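Local coordinates for protein glutathione-dependent peroxiredoxin (Sinorhizobium meliloti, PDB 3UMA) that probably reduces hydrogen peroxide and organic hydroperoxides to water and alcohols with glutathione, as a thiol-specific peroxidase of the Prx5 subfamily, at residues A[85-90]-A[179-184]. Numbering follows the deposited sequence.
Sequences DAILAR and AMLELL
Leu181 reaches across to Ala86 and Ile87 and, with Leu184 three residues further on, illustrates how two short helices can be joined by a handful of apolar contacts between branched side chains. Its two methyls divide the work. CD2 settles against the backbone of the facing helix, 3.6 Å from the carbonyl O of Ala86, and also touches the CB of that alanine, while CD1 passes the same CB at 4.2 Å. The branch point behind them is taken by the other partner: CG of Leu181 lies 3.9 Å from CG1 of Ile87, the two side chains meeting at a slant. Ile87 uses both its arms. With CG1 set beside the backbone N (chi1 -73°), CG2 is left anti to that N and meets CD1 of Leu184 at 4.0 Å, so the isoleucine serves one leucine with each branch. The same Leu184 methyl also approaches the carbonyl O of Ile87.

Beyond the helix end, Arg90 contributes its aliphatic part. Its chain, extended from CG to NE, slants across Leu184, CB and CD both lying against CB of the leucine, CD at 3.8 Å, and brings the guanidinium beside the end of the chain, NH1 3.9 Å from C of Leu184. Shortening Leu181 to an alanine removes both methyls and CG, and would probably leave the Ala86 methyl and CG1 of Ile87 without their partner on this helix, opening a gap between the two.

Ile87 also packs on Tyr80 of helix 70-82 and on Val92, and Leu184 on Val92 and on Leu154 of strand 147-156. The arrangement thus joins the C-terminal helix 177-183 to helix 84-88, a helix–helix contact at the surface of the thioredoxin-like fold of peroxiredoxins, away from the predicted peroxidatic Cys72.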
loop_
_atom_site.group_PDB
_atom_site.type_symbol
_atom_site.label_atom_id
_atom_site.label_comp_id
_atom_site.label_asym_id
_atom_site.label_seq_id
_atom_site.Cartn_x
_atom_site.Cartn_y
_atom_site.Cartn_z
ATOM N N ASP A 85 1.473 -16.005 3.326
ATOM C CA ASP A 85 0.835 -17.295 3.038
ATOM C C ASP A 85 -0.506 -17.439 3.751
ATOM O O ASP A 85 -1.507 -17.803 3.129
ATOM C CB ASP A 85 1.782 -18.455 3.373
ATOM C CG ASP A 85 3.014 -18.482 2.467
ATOM O OD1 ASP A 85 2.908 -18.034 1.305
ATOM O OD2 ASP A 85 4.095 -18.943 2.912
ATOM N N ALA A 86 -0.537 -17.102 5.038
ATOM C CA ALA A 86 -1.782 -17.137 5.812
ATOM C C ALA A 86 -2.834 -16.206 5.236
ATOM O O ALA A 86 -4.018 -16.521 5.276
ATOM C CB ALA A 86 -1.534 -16.809 7.286
ATOM N N ILE A 87 -2.402 -15.062 4.704
ATOM C CA ILE A 87 -3.333 -14.114 4.088
ATOM C C ILE A 87 -3.882 -14.667 2.772
ATOM O O ILE A 87 -5.088 -14.687 2.571
ATOM C CB ILE A 87 -2.713 -12.686 3.895
ATOM C CG1 ILE A 87 -2.584 -11.960 5.249
ATOM C CG2 ILE A 87 -3.556 -11.851 2.929
ATOM C CD1 ILE A 87 -1.692 -10.684 5.218
ATOM N N LEU A 88 -2.995 -15.117 1.891
ATOM C CA LEU A 88 -3.404 -15.689 0.608
ATOM C C LEU A 88 -4.325 -16.908 0.777
ATOM O O LEU A 88 -5.211 -17.129 -0.052
ATOM C CB LEU A 88 -2.191 -16.049 -0.263
ATOM C CG LEU A 88 -1.267 -14.887 -0.674
ATOM C CD1 LEU A 88 -0.080 -15.389 -1.481
ATOM C CD2 LEU A 88 -2.017 -13.787 -1.440
ATOM N N ALA A 89 -4.139 -17.658 1.865
ATOM C CA ALA A 89 -4.952 -18.848 2.118
ATOM C C ALA A 89 -6.344 -18.507 2.622
ATOM O O ALA A 89 -7.176 -19.398 2.790
ATOM C CB ALA A 89 -4.252 -19.801 3.081
ATOM N N ARG A 90 -6.611 -17.225 2.855
ATOM C CA ARG A 90 -7.947 -16.823 3.274
ATOM C C ARG A 90 -8.754 -16.126 2.186
ATOM O O ARG A 90 -9.568 -15.250 2.475
ATOM C CB ARG A 90 -7.897 -15.986 4.555
ATOM C CG ARG A 90 -7.740 -16.817 5.829
ATOM C CD ARG A 90 -8.245 -16.046 7.049
ATOM N NE ARG A 90 -8.714 -16.929 8.123
ATOM C CZ ARG A 90 -9.947 -17.440 8.207
ATOM N NH1 ARG A 90 -10.857 -17.169 7.274
ATOM N NH2 ARG A 90 -10.272 -18.232 9.226
ATOM N N ALA A 179 -3.710 -7.606 12.223
ATOM C CA ALA A 179 -5.084 -7.079 12.208
ATOM C C ALA A 179 -5.872 -7.419 10.926
ATOM O O ALA A 179 -7.079 -7.718 10.979
ATOM C CB ALA A 179 -5.099 -5.566 12.463
HETATM N N MSE A 180 -5.197 -7.380 9.782
HETATM C CA MSE A 180 -5.849 -7.752 8.522
HETATM C C MSE A 180 -6.335 -9.209 8.566
HETATM O O MSE A 180 -7.491 -9.481 8.226
HETATM C CB MSE A 180 -4.920 -7.517 7.318
HETATM C CG MSE A 180 -5.542 -7.875 5.958
HETATM SE SE MSE A 180 -7.209 -6.916 5.619
HETATM C CE MSE A 180 -6.530 -5.082 5.388
ATOM N N LEU A 181 -5.459 -10.128 8.974
ATOM C CA LEU A 181 -5.826 -11.548 9.120
ATOM C C LEU A 181 -7.103 -11.774 9.932
ATOM O O LEU A 181 -7.899 -12.647 9.598
ATOM C CB LEU A 181 -4.697 -12.366 9.749
ATOM C CG LEU A 181 -3.690 -13.057 8.841
ATOM C CD1 LEU A 181 -2.521 -13.563 9.693
ATOM C CD2 LEU A 181 -4.326 -14.209 8.048
ATOM N N GLU A 182 -7.287 -10.986 10.988
ATOM C CA GLU A 182 -8.511 -11.023 11.792
ATOM C C GLU A 182 -9.754 -10.579 11.030
ATOM O O GLU A 182 -10.875 -10.947 11.402
ATOM C CB GLU A 182 -8.360 -10.175 13.056
ATOM C CG GLU A 182 -7.537 -10.836 14.156
ATOM C CD GLU A 182 -7.576 -10.062 15.473
ATOM O OE1 GLU A 182 -8.208 -8.976 15.531
ATOM O OE2 GLU A 182 -6.969 -10.545 16.458
ATOM N N LEU A 183 -9.568 -9.790 9.975
ATOM C CA LEU A 183 -10.695 -9.270 9.203
ATOM C C LEU A 183 -11.138 -10.227 8.124
ATOM O O LEU A 183 -12.269 -10.144 7.655
ATOM C CB LEU A 183 -10.348 -7.926 8.558
ATOM C CG LEU A 183 -10.228 -6.740 9.500
ATOM C CD1 LEU A 183 -9.658 -5.541 8.757
ATOM C CD2 LEU A 183 -11.592 -6.427 10.122
ATOM N N LEU A 184 -10.241 -11.117 7.720
ATOM C CA LEU A 184 -10.510 -12.053 6.634
ATOM C C LEU A 184 -11.289 -13.261 7.148
ATOM O O LEU A 184 -12.484 -13.388 6.881
ATOM C CB LEU A 184 -9.201 -12.516 5.985
ATOM C CG LEU A 184 -8.218 -11.461 5.463
ATOM C CD1 LEU A 184 -6.982 -12.124 4.894
ATOM C CD2 LEU A 184 -8.854 -10.553 4.426
#